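Local coordinates for protein Pcza361.24 (Amycolatopsis orientalis, PDB 3G2M) that probably methylates a nitrogen of glycopeptide antibiotics or their precursors, using S-adenosyl-L-methionine as the methyl donor, at residues G265-Q271 with L286-P292; R169-Y173 with E260-S264; G152-S158 with K185-A191. All blocks are in the same frame, centred on the assembly; numbering follows the deposited sequence.

Contact 1 of 3, residues G265-Q271 with L286-P292; sequences GFDVIAQ and LVEAVMP
Four backbone hydrogen bonds join D267-Q271 to L286-V290 as antiparallel strands. D267 and V290 form a hydrogen-bonded pair: D267 N reaches V290 O at 2.7 Å, and V290 N returns a bond to D267 O. Past the non-hydrogen-bonded pair V268-A289 the register slips by one, because I269 and A270 both face E288. I269 N donates to E288 O over 2.9 Å, and E288 N donates to A270 O. This is a classic beta bulge, and I269 leaves the extended conformation there (psi -12°).

Side-chain contacts lie on both faces. V268 CG1 meets V287 CG1 at 3.9 Å on the face that helix 254-263 packs against through L261. On the other face, I269 CD1 touches V290 CG1 at 3.8 Å, while A270 CB lies 3.5 Å from E288 OE2; the other carboxylate oxygen, OE1, forms a salt bridge with K185 of the adjacent strand.

Beyond the paired strands, selenomethionine M291 folds back, bent at chi2 and chi3, and sets SE over the centre of the F266 ring, 3.8 Å from its centroid and 14° off the normal, a Met-aromatic contact. F266 CD1 also touches A289 CB at 3.9 Å. G265, in a Schellman motif at the end of the preceding helix, leads into this hairpin, one edge of the Rossmann-like sheet of class I methyltransferases, in which strand 284-290 runs against the rest.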
ATOM      1  N   GLY A 265       2.205  -2.818 -19.006  1.00 33.91           N
ATOM      2  CA  GLY A 265       2.310  -2.762 -20.467  1.00 33.38           C
ATOM      3  C   GLY A 265       1.784  -1.495 -21.126  1.00 33.34           C
ATOM      4  O   GLY A 265       1.829  -1.375 -22.344  1.00 32.98           O
ATOM      5  N   PHE A 266       1.275  -0.556 -20.329  1.00 33.01           N
ATOM      6  CA  PHE A 266       0.803   0.726 -20.857  1.00 33.06           C
ATOM      7  C   PHE A 266       1.971   1.682 -21.057  1.00 33.36           C
ATOM      8  O   PHE A 266       2.990   1.581 -20.376  1.00 33.10           O
ATOM      9  CB  PHE A 266      -0.205   1.387 -19.898  1.00 32.85           C
ATOM     10  CG  PHE A 266      -1.587   0.793 -19.941  1.00 31.84           C
ATOM     11  CD1 PHE A 266      -2.529   1.250 -20.859  1.00 31.95           C
ATOM     12  CD2 PHE A 266      -1.948  -0.221 -19.062  1.00 32.14           C
ATOM     13  CE1 PHE A 266      -3.827   0.703 -20.899  1.00 31.70           C
ATOM     14  CE2 PHE A 266      -3.241  -0.778 -19.093  1.00 31.36           C
ATOM     15  CZ  PHE A 266      -4.173  -0.317 -20.016  1.00 32.43           C
ATOM     16  N   ASP A 267       1.799   2.609 -21.995  1.00 33.98           N
ATOM     17  CA  ASP A 267       2.619   3.806 -22.093  1.00 34.89           C
ATOM     18  C   ASP A 267       1.863   4.953 -21.449  1.00 34.61           C
ATOM     19  O   ASP A 267       0.773   5.288 -21.899  1.00 35.24           O
ATOM     20  CB  ASP A 267       2.863   4.179 -23.559  1.00 35.39           C
ATOM     21  CG  ASP A 267       3.894   3.304 -24.229  1.00 37.48           C
ATOM     22  OD1 ASP A 267       4.640   2.586 -23.526  1.00 38.82           O
ATOM     23  OD2 ASP A 267       3.958   3.353 -25.478  1.00 40.10           O
ATOM     24  N   VAL A 268       2.431   5.551 -20.408  1.00 34.55           N
ATOM     25  CA  VAL A 268       1.822   6.729 -19.782  1.00 34.74           C
ATOM     26  C   VAL A 268       2.299   7.970 -20.541  1.00 35.15           C
ATOM     27  O   VAL A 268       3.476   8.325 -20.509  1.00 34.80           O
ATOM     28  CB  VAL A 268       2.099   6.799 -18.240  1.00 34.74           C
ATOM     29  CG1 VAL A 268       1.655   8.130 -17.653  1.00 33.93           C
ATOM     30  CG2 VAL A 268       1.385   5.643 -17.507  1.00 33.59           C
ATOM     31  N   ILE A 269       1.376   8.603 -21.255  1.00 35.68           N
ATOM     32  CA  ILE A 269       1.746   9.646 -22.226  1.00 36.06           C
ATOM     33  C   ILE A 269       1.536  11.085 -21.737  1.00 36.52           C
ATOM     34  O   ILE A 269       1.986  12.036 -22.383  1.00 36.44           O
ATOM     35  CB  ILE A 269       1.044   9.430 -23.600  1.00 35.88           C
ATOM     36  CG1 ILE A 269      -0.478   9.375 -23.436  1.00 36.01           C
ATOM     37  CG2 ILE A 269       1.583   8.160 -24.272  1.00 36.34           C
ATOM     38  CD1 ILE A 269      -1.260   9.346 -24.751  1.00 36.03           C
ATOM     39  N   ALA A 270       0.831  11.241 -20.617  1.00 36.81           N
ATOM     40  CA  ALA A 270       0.662  12.550 -19.979  1.00 37.52           C
ATOM     41  C   ALA A 270       0.164  12.410 -18.548  1.00 38.03           C
ATOM     42  O   ALA A 270      -0.609  11.505 -18.243  1.00 38.33           O
ATOM     43  CB  ALA A 270      -0.281  13.437 -20.789  1.00 37.35           C
ATOM     44  N   GLN A 271       0.635  13.302 -17.677  1.00 38.90           N
ATOM     45  CA  GLN A 271       0.164  13.416 -16.293  1.00 39.70           C
ATOM     46  C   GLN A 271      -0.036  14.895 -16.024  1.00 39.85           C
ATOM     47  O   GLN A 271       0.928  15.670 -16.056  1.00 40.33           O
ATOM     48  CB  GLN A 271       1.194  12.898 -15.288  1.00 39.89           C
ATOM     49  CG  GLN A 271       1.769  11.521 -15.525  1.00 41.01           C
ATOM     50  CD  GLN A 271       2.861  11.180 -14.513  1.00 40.46           C
ATOM     51  OE1 GLN A 271       2.740  11.471 -13.319  1.00 43.04           O
ATOM     52  NE2 GLN A 271       3.926  10.572 -14.989  1.00 40.92           N
ATOM     53  N   LEU A 286      -4.426  14.027 -13.560  1.00 33.15           N
ATOM     54  CA  LEU A 286      -5.086  13.330 -14.658  1.00 32.49           C
ATOM     55  C   LEU A 286      -4.040  12.619 -15.503  1.00 32.28           C
ATOM     56  O   LEU A 286      -3.217  13.259 -16.164  1.00 31.47           O
ATOM     57  CB  LEU A 286      -5.924  14.291 -15.521  1.00 32.38           C
ATOM     58  CG  LEU A 286      -7.201  13.773 -16.212  1.00 31.55           C
ATOM     59  CD1 LEU A 286      -6.913  12.675 -17.239  1.00 30.82           C
ATOM     60  CD2 LEU A 286      -8.281  13.312 -15.217  1.00 30.92           C
ATOM     61  N   VAL A 287      -4.095  11.289 -15.477  1.00 32.18           N
ATOM     62  CA  VAL A 287      -3.117  10.430 -16.151  1.00 32.67           C
ATOM     63  C   VAL A 287      -3.733   9.871 -17.431  1.00 32.68           C
ATOM     64  O   VAL A 287      -4.863   9.384 -17.417  1.00 32.43           O
ATOM     65  CB  VAL A 287      -2.657   9.271 -15.212  1.00 32.63           C
ATOM     66  CG1 VAL A 287      -1.803   8.236 -15.953  1.00 33.11           C
ATOM     67  CG2 VAL A 287      -1.899   9.819 -13.999  1.00 32.95           C
ATOM     68  N   GLU A 288      -3.001   9.968 -18.541  1.00 32.85           N
ATOM     69  CA  GLU A 288      -3.431   9.376 -19.814  1.00 32.80           C
ATOM     70  C   GLU A 288      -2.512   8.221 -20.173  1.00 32.92           C
ATOM     71  O   GLU A 288      -1.284   8.381 -20.199  1.00 32.63           O
ATOM     72  CB  GLU A 288      -3.386  10.402 -20.944  1.00 33.37           C
ATOM     73  CG  GLU A 288      -4.348  11.563 -20.797  1.00 34.16           C
ATOM     74  CD  GLU A 288      -3.983  12.711 -21.699  1.00 35.90           C
ATOM     75  OE1 GLU A 288      -3.976  12.501 -22.937  1.00 36.93           O
ATOM     76  OE2 GLU A 288      -3.691  13.810 -21.171  1.00 33.67           O
ATOM     77  N   ALA A 289      -3.102   7.066 -20.468  1.00 32.74           N
ATOM     78  CA  ALA A 289      -2.313   5.886 -20.813  1.00 32.91           C
ATOM     79  C   ALA A 289      -2.863   5.186 -22.043  1.00 33.04           C
ATOM     80  O   ALA A 289      -4.079   5.123 -22.249  1.00 32.77           O
ATOM     81  CB  ALA A 289      -2.237   4.917 -19.635  1.00 32.65           C
ATOM     82  N   VAL A 290      -1.952   4.658 -22.853  1.00 33.44           N
ATOM     83  CA  VAL A 290      -2.312   3.924 -24.068  1.00 34.55           C
ATOM     84  C   VAL A 290      -1.463   2.659 -24.199  1.00 35.30           C
ATOM     85  O   VAL A 290      -0.412   2.544 -23.570  1.00 35.45           O
ATOM     86  CB  VAL A 290      -2.140   4.797 -25.346  1.00 34.54           C
ATOM     87  CG1 VAL A 290      -3.062   6.022 -25.303  1.00 34.66           C
ATOM     88  CG2 VAL A 290      -0.669   5.219 -25.540  1.00 34.44           C
HETATM   89  N   MSE A 291      -1.912   1.722 -25.026  1.00 36.50           N
HETATM   90  CA  MSE A 291      -1.111   0.540 -25.335  1.00 38.02           C
HETATM   91  C   MSE A 291      -0.125   0.873 -26.454  1.00 38.67           C
HETATM   92  O   MSE A 291      -0.491   1.569 -27.397  1.00 39.19           O
HETATM   93  CB  MSE A 291      -2.012  -0.630 -25.737  1.00 38.46           C
HETATM   94  CG  MSE A 291      -2.868  -1.166 -24.595  1.00 39.98           C
HETATM   95 SE   MSE A 291      -1.784  -1.637 -23.042  1.00 45.43          SE
HETATM   96  CE  MSE A 291      -0.778  -3.120 -23.824  1.00 42.15           C
ATOM     97  N   PRO A 292       1.131   0.387 -26.350  1.00 39.17           N
ATOM     98  CA  PRO A 292       2.144   0.648 -27.381  1.00 39.58           C
ATOM     99  C   PRO A 292       1.824  -0.006 -28.728  1.00 39.97           C
ATOM    100  O   PRO A 292       0.863  -0.774 -28.838  1.00 40.41           O
ATOM    101  CB  PRO A 292       3.420   0.026 -26.795  1.00 39.63           C
ATOM    102  CG  PRO A 292       3.136  -0.198 -25.341  1.00 39.53           C
ATOM    103  CD  PRO A 292       1.669  -0.432 -25.251  1.00 38.93           C
TER

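Contact 2 of 3, residues R169-Y173 with E260-S264; sequences RRGLY and ELVRS
Between helices 166-179 and 254-263, the side chain of Y173 runs from S264 past L261 to the carboxylate of E260. Its CB rests 3.5 Å from S264 OG, and CG stays near the same oxygen. That hydroxyl is turned back on its own chain and donates to L261 O at 2.7 Å, so it meets the tyrosine by van der Waals contact. Along one side of the ring, CD1 is 3.6 Å from L261 CD2, and CE1 packs on the same methyl. Along the other, CD2 is near S264 CB, and CE2 lies 3.6 Å from E260 CB. The backbone oxygen of R169, one turn earlier, sits over one ring face, offset toward the rim. CZ approaches both OE1 and CB of E260. At the tip, Y173 OH donates to E260 OE1 at 2.7 Å. This oxygen lies at the ring edge, close to the ring plane, and the hydroxyl meets it on the anti side, 29° out of the carboxylate plane.

The syn side of the same oxygen is taken by R169. NE donates to E260 OE1 over 2.9 Å in a nearly straight bond (174°), while NH2 reaches E260 OE2 at 2.8 Å. This side-on, two-nitrogen grip holds guanidinium and carboxylate nearly coplanar, 22° apart, and the arginine chain bends at chi3, bringing its NE/NH2 edge to the carboxylate. Second partners secure both groups: L164 O accepts from R169 NH1, and Q256 NE2 bonds E260 OE2. Such a set of bonds would probably favour the ionised carboxylate in this buried setting. The arrangement is a bidentate arginine-glutamate salt bridge buttressed by a tyrosine, joining two helices on one side of the methyltransferase sheet.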
ATOM      1  N   ARG A 169      -5.404  -4.148  -8.541  1.00 27.95           N
ATOM      2  CA  ARG A 169      -5.003  -3.138  -9.530  1.00 27.67           C
ATOM      3  C   ARG A 169      -4.412  -3.801 -10.786  1.00 28.10           C
ATOM      4  O   ARG A 169      -4.676  -3.357 -11.901  1.00 28.19           O
ATOM      5  CB  ARG A 169      -4.031  -2.116  -8.926  1.00 27.74           C
ATOM      6  CG  ARG A 169      -4.685  -1.273  -7.812  1.00 26.92           C
ATOM      7  CD  ARG A 169      -3.876  -0.018  -7.428  1.00 27.06           C
ATOM      8  NE  ARG A 169      -2.509  -0.299  -6.971  1.00 26.01           N
ATOM      9  CZ  ARG A 169      -2.167  -0.596  -5.718  1.00 27.78           C
ATOM     10  NH1 ARG A 169      -3.097  -0.713  -4.769  1.00 29.00           N
ATOM     11  NH2 ARG A 169      -0.889  -0.811  -5.417  1.00 24.44           N
ATOM     12  N   ARG A 170      -3.605  -4.842 -10.594  1.00 28.07           N
ATOM     13  CA  ARG A 170      -3.101  -5.647 -11.718  1.00 29.40           C
ATOM     14  C   ARG A 170      -4.248  -6.188 -12.585  1.00 28.74           C
ATOM     15  O   ARG A 170      -4.179  -6.147 -13.806  1.00 28.89           O
ATOM     16  CB  ARG A 170      -2.237  -6.812 -11.219  1.00 29.31           C
ATOM     17  CG  ARG A 170      -0.780  -6.453 -10.929  1.00 31.41           C
ATOM     18  CD  ARG A 170       0.067  -7.704 -10.649  1.00 31.83           C
ATOM     19  NE  ARG A 170       0.597  -7.727  -9.286  1.00 38.88           N
ATOM     20  CZ  ARG A 170       0.349  -8.666  -8.377  1.00 41.12           C
ATOM     21  NH1 ARG A 170      -0.421  -9.716  -8.655  1.00 42.98           N
ATOM     22  NH2 ARG A 170       0.896  -8.559  -7.175  1.00 42.92           N
ATOM     23  N   GLY A 171      -5.293  -6.704 -11.941  1.00 28.43           N
ATOM     24  CA  GLY A 171      -6.490  -7.183 -12.646  1.00 28.21           C
ATOM     25  C   GLY A 171      -7.209  -6.068 -13.381  1.00 27.94           C
ATOM     26  O   GLY A 171      -7.700  -6.271 -14.493  1.00 27.87           O
ATOM     27  N   LEU A 172      -7.282  -4.890 -12.758  1.00 27.53           N
ATOM     28  CA  LEU A 172      -7.816  -3.691 -13.409  1.00 27.63           C
ATOM     29  C   LEU A 172      -7.053  -3.352 -14.692  1.00 27.90           C
ATOM     30  O   LEU A 172      -7.665  -3.173 -15.750  1.00 27.58           O
ATOM     31  CB  LEU A 172      -7.777  -2.484 -12.446  1.00 28.11           C
ATOM     32  CG  LEU A 172      -7.946  -1.063 -13.014  1.00 28.57           C
ATOM     33  CD1 LEU A 172      -9.362  -0.842 -13.556  1.00 27.18           C
ATOM     34  CD2 LEU A 172      -7.619  -0.026 -11.937  1.00 27.49           C
ATOM     35  N   TYR A 173      -5.723  -3.265 -14.593  1.00 27.47           N
ATOM     36  CA  TYR A 173      -4.901  -2.853 -15.734  1.00 27.47           C
ATOM     37  C   TYR A 173      -5.054  -3.818 -16.922  1.00 27.66           C
ATOM     38  O   TYR A 173      -5.201  -3.393 -18.068  1.00 27.51           O
ATOM     39  CB  TYR A 173      -3.423  -2.711 -15.337  1.00 27.09           C
ATOM     40  CG  TYR A 173      -3.138  -1.808 -14.144  1.00 26.97           C
ATOM     41  CD1 TYR A 173      -3.849  -0.622 -13.939  1.00 27.24           C
ATOM     42  CD2 TYR A 173      -2.129  -2.135 -13.233  1.00 27.25           C
ATOM     43  CE1 TYR A 173      -3.570   0.201 -12.842  1.00 26.84           C
ATOM     44  CE2 TYR A 173      -1.852  -1.321 -12.140  1.00 26.88           C
ATOM     45  CZ  TYR A 173      -2.579  -0.161 -11.949  1.00 26.06           C
ATOM     46  OH  TYR A 173      -2.304   0.641 -10.857  1.00 25.47           O
ATOM     47  N   GLU A 260       3.148   1.362 -11.994  1.00 28.35           N
ATOM     48  CA  GLU A 260       2.370   0.136 -12.144  1.00 28.43           C
ATOM     49  C   GLU A 260       1.760   0.001 -13.542  1.00 28.44           C
ATOM     50  O   GLU A 260       1.759  -1.091 -14.123  1.00 28.62           O
ATOM     51  CB  GLU A 260       1.267   0.068 -11.079  1.00 28.20           C
ATOM     52  CG  GLU A 260       1.776  -0.120  -9.654  1.00 28.75           C
ATOM     53  CD  GLU A 260       0.657  -0.143  -8.625  1.00 28.82           C
ATOM     54  OE1 GLU A 260      -0.517  -0.318  -9.020  1.00 28.37           O
ATOM     55  OE2 GLU A 260       0.956   0.009  -7.419  1.00 29.72           O
ATOM     56  N   LEU A 261       1.231   1.105 -14.068  1.00 28.53           N
ATOM     57  CA  LEU A 261       0.692   1.124 -15.425  1.00 28.91           C
ATOM     58  C   LEU A 261       1.753   0.711 -16.451  1.00 29.40           C
ATOM     59  O   LEU A 261       1.493  -0.131 -17.313  1.00 29.47           O
ATOM     60  CB  LEU A 261       0.119   2.502 -15.758  1.00 28.73           C
ATOM     61  CG  LEU A 261      -1.226   2.827 -15.101  1.00 29.13           C
ATOM     62  CD1 LEU A 261      -1.486   4.327 -15.169  1.00 27.63           C
ATOM     63  CD2 LEU A 261      -2.344   2.042 -15.783  1.00 28.93           C
ATOM     64  N   VAL A 262       2.941   1.298 -16.343  1.00 29.83           N
ATOM     65  CA  VAL A 262       4.067   0.935 -17.213  1.00 30.92           C
ATOM     66  C   VAL A 262       4.414  -0.554 -17.079  1.00 31.62           C
ATOM     67  O   VAL A 262       4.507  -1.270 -18.083  1.00 31.56           O
ATOM     68  CB  VAL A 262       5.309   1.836 -16.963  1.00 30.59           C
ATOM     69  CG1 VAL A 262       6.498   1.385 -17.812  1.00 31.21           C
ATOM     70  CG2 VAL A 262       4.978   3.295 -17.267  1.00 30.81           C
ATOM     71  N   ARG A 263       4.573  -1.021 -15.845  1.00 32.04           N
ATOM     72  CA  ARG A 263       4.848  -2.434 -15.598  1.00 33.53           C
ATOM     73  C   ARG A 263       3.814  -3.354 -16.265  1.00 33.49           C
ATOM     74  O   ARG A 263       4.166  -4.423 -16.757  1.00 33.40           O
ATOM     75  CB  ARG A 263       4.921  -2.703 -14.097  1.00 33.94           C
ATOM     76  CG  ARG A 263       5.340  -4.111 -13.713  1.00 37.27           C
ATOM     77  CD  ARG A 263       5.695  -4.194 -12.225  1.00 43.27           C
ATOM     78  NE  ARG A 263       6.596  -3.111 -11.825  1.00 47.26           N
ATOM     79  CZ  ARG A 263       6.275  -2.122 -10.991  1.00 49.74           C
ATOM     80  NH1 ARG A 263       5.072  -2.078 -10.427  1.00 50.97           N
ATOM     81  NH2 ARG A 263       7.169  -1.178 -10.709  1.00 49.95           N
ATOM     82  N   SER A 264       2.553  -2.920 -16.294  1.00 33.81           N
ATOM     83  CA  SER A 264       1.462  -3.717 -16.861  1.00 34.13           C
ATOM     84  C   SER A 264       1.389  -3.674 -18.387  1.00 34.15           C
ATOM     85  O   SER A 264       0.590  -4.400 -18.987  1.00 34.40           O
ATOM     86  CB  SER A 264       0.112  -3.292 -16.273  1.00 34.18           C
ATOM     87  OG  SER A 264      -0.338  -2.076 -16.852  1.00 35.48           O
TER

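Contact 3 of 3, residues G152-S158 with K185-A191; sequences GTVVISS and KFLLSLA
Strand K185-A191 runs parallel to strand T153-I156 in the central sheet of the Rossmann-like methyltransferase fold, with helix 166-179 in the crossover between them, and then meets the start of the following helix at S157-S158. At the start, K185 N donates to G152 O at 2.8 Å and K185 O accepts from V154 N. The ring of F186, placed with CG anti to the backbone N (chi1 -177°), brings CD1 within 3.3 Å of V154 O, which lies at the ring edge. Its CE1 touches I156 CG2 at 3.7 Å. On the other face of the sheet, L187 CB packs on V155 CG1; its backbone N and O bond V154 O and I156 N. L188 then sets CG against I156 CG2 at 3.8 Å and over one face of the F186 ring, offset toward its rim.

At S189 the backbone N still reaches I156 O, but the side chain takes over part of the pairing: S189 OG accepts from S158 N at 2.9 Å. E71 bonds this hydroxyl and that of S157, an S-adenosyl-L-methionine-binding residue. The pairing closes at A191, whose N donates to S158 OG at 2.8 Å with an angle of 161°.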
ATOM      1  N   GLY A 152     -13.231   3.279 -27.103  1.00 35.61           N
ATOM      2  CA  GLY A 152     -12.161   4.210 -27.455  1.00 35.54           C
ATOM      3  C   GLY A 152     -11.611   4.937 -26.241  1.00 34.86           C
ATOM      4  O   GLY A 152     -10.493   5.445 -26.275  1.00 35.34           O
ATOM      5  N   THR A 153     -12.410   4.986 -25.174  1.00 34.57           N
ATOM      6  CA  THR A 153     -12.068   5.675 -23.926  1.00 33.98           C
ATOM      7  C   THR A 153     -12.551   4.861 -22.727  1.00 33.77           C
ATOM      8  O   THR A 153     -13.703   4.432 -22.685  1.00 34.00           O
ATOM      9  CB  THR A 153     -12.720   7.084 -23.854  1.00 34.02           C
ATOM     10  OG1 THR A 153     -12.452   7.806 -25.062  1.00 33.46           O
ATOM     11  CG2 THR A 153     -12.179   7.884 -22.667  1.00 34.04           C
ATOM     12  N   VAL A 154     -11.655   4.642 -21.765  1.00 33.27           N
ATOM     13  CA  VAL A 154     -12.004   4.030 -20.486  1.00 32.37           C
ATOM     14  C   VAL A 154     -11.518   4.947 -19.358  1.00 32.29           C
ATOM     15  O   VAL A 154     -10.375   5.389 -19.367  1.00 32.21           O
ATOM     16  CB  VAL A 154     -11.401   2.600 -20.329  1.00 32.65           C
ATOM     17  CG1 VAL A 154     -11.734   2.017 -18.947  1.00 31.51           C
ATOM     18  CG2 VAL A 154     -11.905   1.662 -21.428  1.00 31.27           C
ATOM     19  N   VAL A 155     -12.390   5.233 -18.397  1.00 32.16           N
ATOM     20  CA  VAL A 155     -12.066   6.169 -17.308  1.00 32.21           C
ATOM     21  C   VAL A 155     -12.277   5.560 -15.918  1.00 31.80           C
ATOM     22  O   VAL A 155     -13.157   4.717 -15.719  1.00 31.23           O
ATOM     23  CB  VAL A 155     -12.834   7.540 -17.427  1.00 32.42           C
ATOM     24  CG1 VAL A 155     -12.497   8.250 -18.733  1.00 33.29           C
ATOM     25  CG2 VAL A 155     -14.329   7.361 -17.309  1.00 34.21           C
ATOM     26  N   ILE A 156     -11.446   5.985 -14.965  1.00 30.83           N
ATOM     27  CA  ILE A 156     -11.610   5.591 -13.569  1.00 29.99           C
ATOM     28  C   ILE A 156     -11.224   6.748 -12.645  1.00 30.23           C
ATOM     29  O   ILE A 156     -10.250   7.460 -12.896  1.00 29.81           O
ATOM     30  CB  ILE A 156     -10.828   4.275 -13.227  1.00 29.81           C
ATOM     31  CG1 ILE A 156     -11.266   3.704 -11.870  1.00 29.85           C
ATOM     32  CG2 ILE A 156      -9.303   4.475 -13.287  1.00 29.54           C
ATOM     33  CD1 ILE A 156     -10.744   2.301 -11.603  1.00 29.38           C
ATOM     34  N   SER A 157     -12.006   6.929 -11.588  1.00 29.85           N
ATOM     35  CA  SER A 157     -11.792   8.018 -10.648  1.00 30.80           C
ATOM     36  C   SER A 157     -10.870   7.603  -9.505  1.00 30.49           C
ATOM     37  O   SER A 157     -10.821   6.424  -9.133  1.00 30.43           O
ATOM     38  CB  SER A 157     -13.137   8.509 -10.107  1.00 30.83           C
ATOM     39  OG  SER A 157     -12.981   9.713  -9.370  1.00 34.31           O
ATOM     40  N   SER A 158     -10.152   8.581  -8.947  1.00 29.99           N
ATOM     41  CA  SER A 158      -9.215   8.343  -7.842  1.00 29.75           C
ATOM     42  C   SER A 158      -9.773   7.474  -6.716  1.00 29.67           C
ATOM     43  O   SER A 158      -9.110   6.547  -6.264  1.00 30.03           O
ATOM     44  CB  SER A 158      -8.748   9.675  -7.246  1.00 29.28           C
ATOM     45  OG  SER A 158      -7.782   9.428  -6.242  1.00 29.53           O
ATOM     46  N   LYS A 185      -7.841   5.206 -25.306  1.00 36.33           N
ATOM     47  CA  LYS A 185      -7.134   5.704 -24.125  1.00 36.13           C
ATOM     48  C   LYS A 185      -7.781   5.378 -22.774  1.00 35.31           C
ATOM     49  O   LYS A 185      -9.011   5.316 -22.637  1.00 35.12           O
ATOM     50  CB  LYS A 185      -6.773   7.194 -24.246  1.00 36.30           C
ATOM     51  CG  LYS A 185      -7.914   8.162 -24.511  1.00 37.47           C
ATOM     52  CD  LYS A 185      -7.372   9.486 -25.104  1.00 37.59           C
ATOM     53  CE  LYS A 185      -6.177  10.037 -24.306  1.00 39.08           C
ATOM     54  NZ  LYS A 185      -5.520  11.198 -24.989  1.00 39.51           N
ATOM     55  N   PHE A 186      -6.908   5.143 -21.797  1.00 34.41           N
ATOM     56  CA  PHE A 186      -7.279   4.878 -20.417  1.00 33.56           C
ATOM     57  C   PHE A 186      -6.961   6.134 -19.617  1.00 33.24           C
ATOM     58  O   PHE A 186      -5.804   6.543 -19.529  1.00 33.29           O
ATOM     59  CB  PHE A 186      -6.477   3.674 -19.896  1.00 33.48           C
ATOM     60  CG  PHE A 186      -6.819   3.254 -18.486  1.00 32.88           C
ATOM     61  CD1 PHE A 186      -8.060   3.557 -17.913  1.00 32.58           C
ATOM     62  CD2 PHE A 186      -5.904   2.505 -17.742  1.00 33.00           C
ATOM     63  CE1 PHE A 186      -8.366   3.154 -16.618  1.00 31.42           C
ATOM     64  CE2 PHE A 186      -6.210   2.085 -16.443  1.00 32.78           C
ATOM     65  CZ  PHE A 186      -7.432   2.411 -15.880  1.00 32.54           C
ATOM     66  N   LEU A 187      -7.993   6.757 -19.059  1.00 32.84           N
ATOM     67  CA  LEU A 187      -7.818   7.986 -18.285  1.00 32.89           C
ATOM     68  C   LEU A 187      -8.087   7.721 -16.823  1.00 32.24           C
ATOM     69  O   LEU A 187      -9.089   7.098 -16.475  1.00 31.63           O
ATOM     70  CB  LEU A 187      -8.760   9.096 -18.771  1.00 32.86           C
ATOM     71  CG  LEU A 187      -8.657   9.767 -20.148  1.00 35.04           C
ATOM     72  CD1 LEU A 187      -7.382  10.554 -20.307  1.00 36.83           C
ATOM     73  CD2 LEU A 187      -8.810   8.800 -21.297  1.00 37.28           C
ATOM     74  N   LEU A 188      -7.191   8.205 -15.970  1.00 31.81           N
ATOM     75  CA  LEU A 188      -7.344   8.054 -14.528  1.00 31.53           C
ATOM     76  C   LEU A 188      -7.170   9.398 -13.826  1.00 31.60           C
ATOM     77  O   LEU A 188      -6.315  10.192 -14.206  1.00 31.99           O
ATOM     78  CB  LEU A 188      -6.309   7.065 -13.966  1.00 31.36           C
ATOM     79  CG  LEU A 188      -5.984   5.731 -14.643  1.00 31.25           C
ATOM     80  CD1 LEU A 188      -4.899   5.895 -15.699  1.00 29.78           C
ATOM     81  CD2 LEU A 188      -5.510   4.730 -13.578  1.00 31.08           C
ATOM     82  N   SER A 189      -7.995   9.661 -12.819  1.00 31.88           N
ATOM     83  CA  SER A 189      -7.687  10.720 -11.869  1.00 31.31           C
ATOM     84  C   SER A 189      -7.104  10.073 -10.623  1.00 31.62           C
ATOM     85  O   SER A 189      -7.492   8.958 -10.263  1.00 31.58           O
ATOM     86  CB  SER A 189      -8.918  11.551 -11.525  1.00 31.79           C
ATOM     87  OG  SER A 189      -9.857  10.805 -10.776  1.00 31.60           O
ATOM     88  N   LEU A 190      -6.157  10.761  -9.988  1.00 31.19           N
ATOM     89  CA  LEU A 190      -5.471  10.243  -8.807  1.00 31.68           C
ATOM     90  C   LEU A 190      -5.206  11.384  -7.848  1.00 31.66           C
ATOM     91  O   LEU A 190      -4.541  12.352  -8.219  1.00 32.01           O
ATOM     92  CB  LEU A 190      -4.128   9.595  -9.186  1.00 31.22           C
ATOM     93  CG  LEU A 190      -4.148   8.417 -10.181  1.00 32.55           C
ATOM     94  CD1 LEU A 190      -2.761   8.139 -10.744  1.00 32.12           C
ATOM     95  CD2 LEU A 190      -4.730   7.171  -9.550  1.00 32.48           C
ATOM     96  N   ALA A 191      -5.714  11.261  -6.626  1.00 31.99           N
ATOM     97  CA  ALA A 191      -5.441  12.235  -5.569  1.00 33.15           C
ATOM     98  C   ALA A 191      -3.945  12.281  -5.246  1.00 33.93           C
ATOM     99  O   ALA A 191      -3.282  11.238  -5.201  1.00 33.57           O
ATOM    100  CB  ALA A 191      -6.248  11.912  -4.328  1.00 33.04           C
TER

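Contact 3 is the buried centre of the group, with parallel strands and a residue of the cofactor site. Contact 1 belongs to the same sheet but lies at its margin, with exposed residues and an antiparallel, bulged pairing. They share a seam where V287 N and A289 O bond L188 O and F186 N. Contact 2, also buried, is helix against helix, held chiefly by a salt bridge and a tyrosine hydroxyl; the sheet contacts rely mainly on backbone bonds and apolar packing, with serine hydroxyls ending contact 3. L261 connects all three: its side chain lies on Y173 in contact 2, V268 and V287 in contact 1, and F186 and L188 in contact 3.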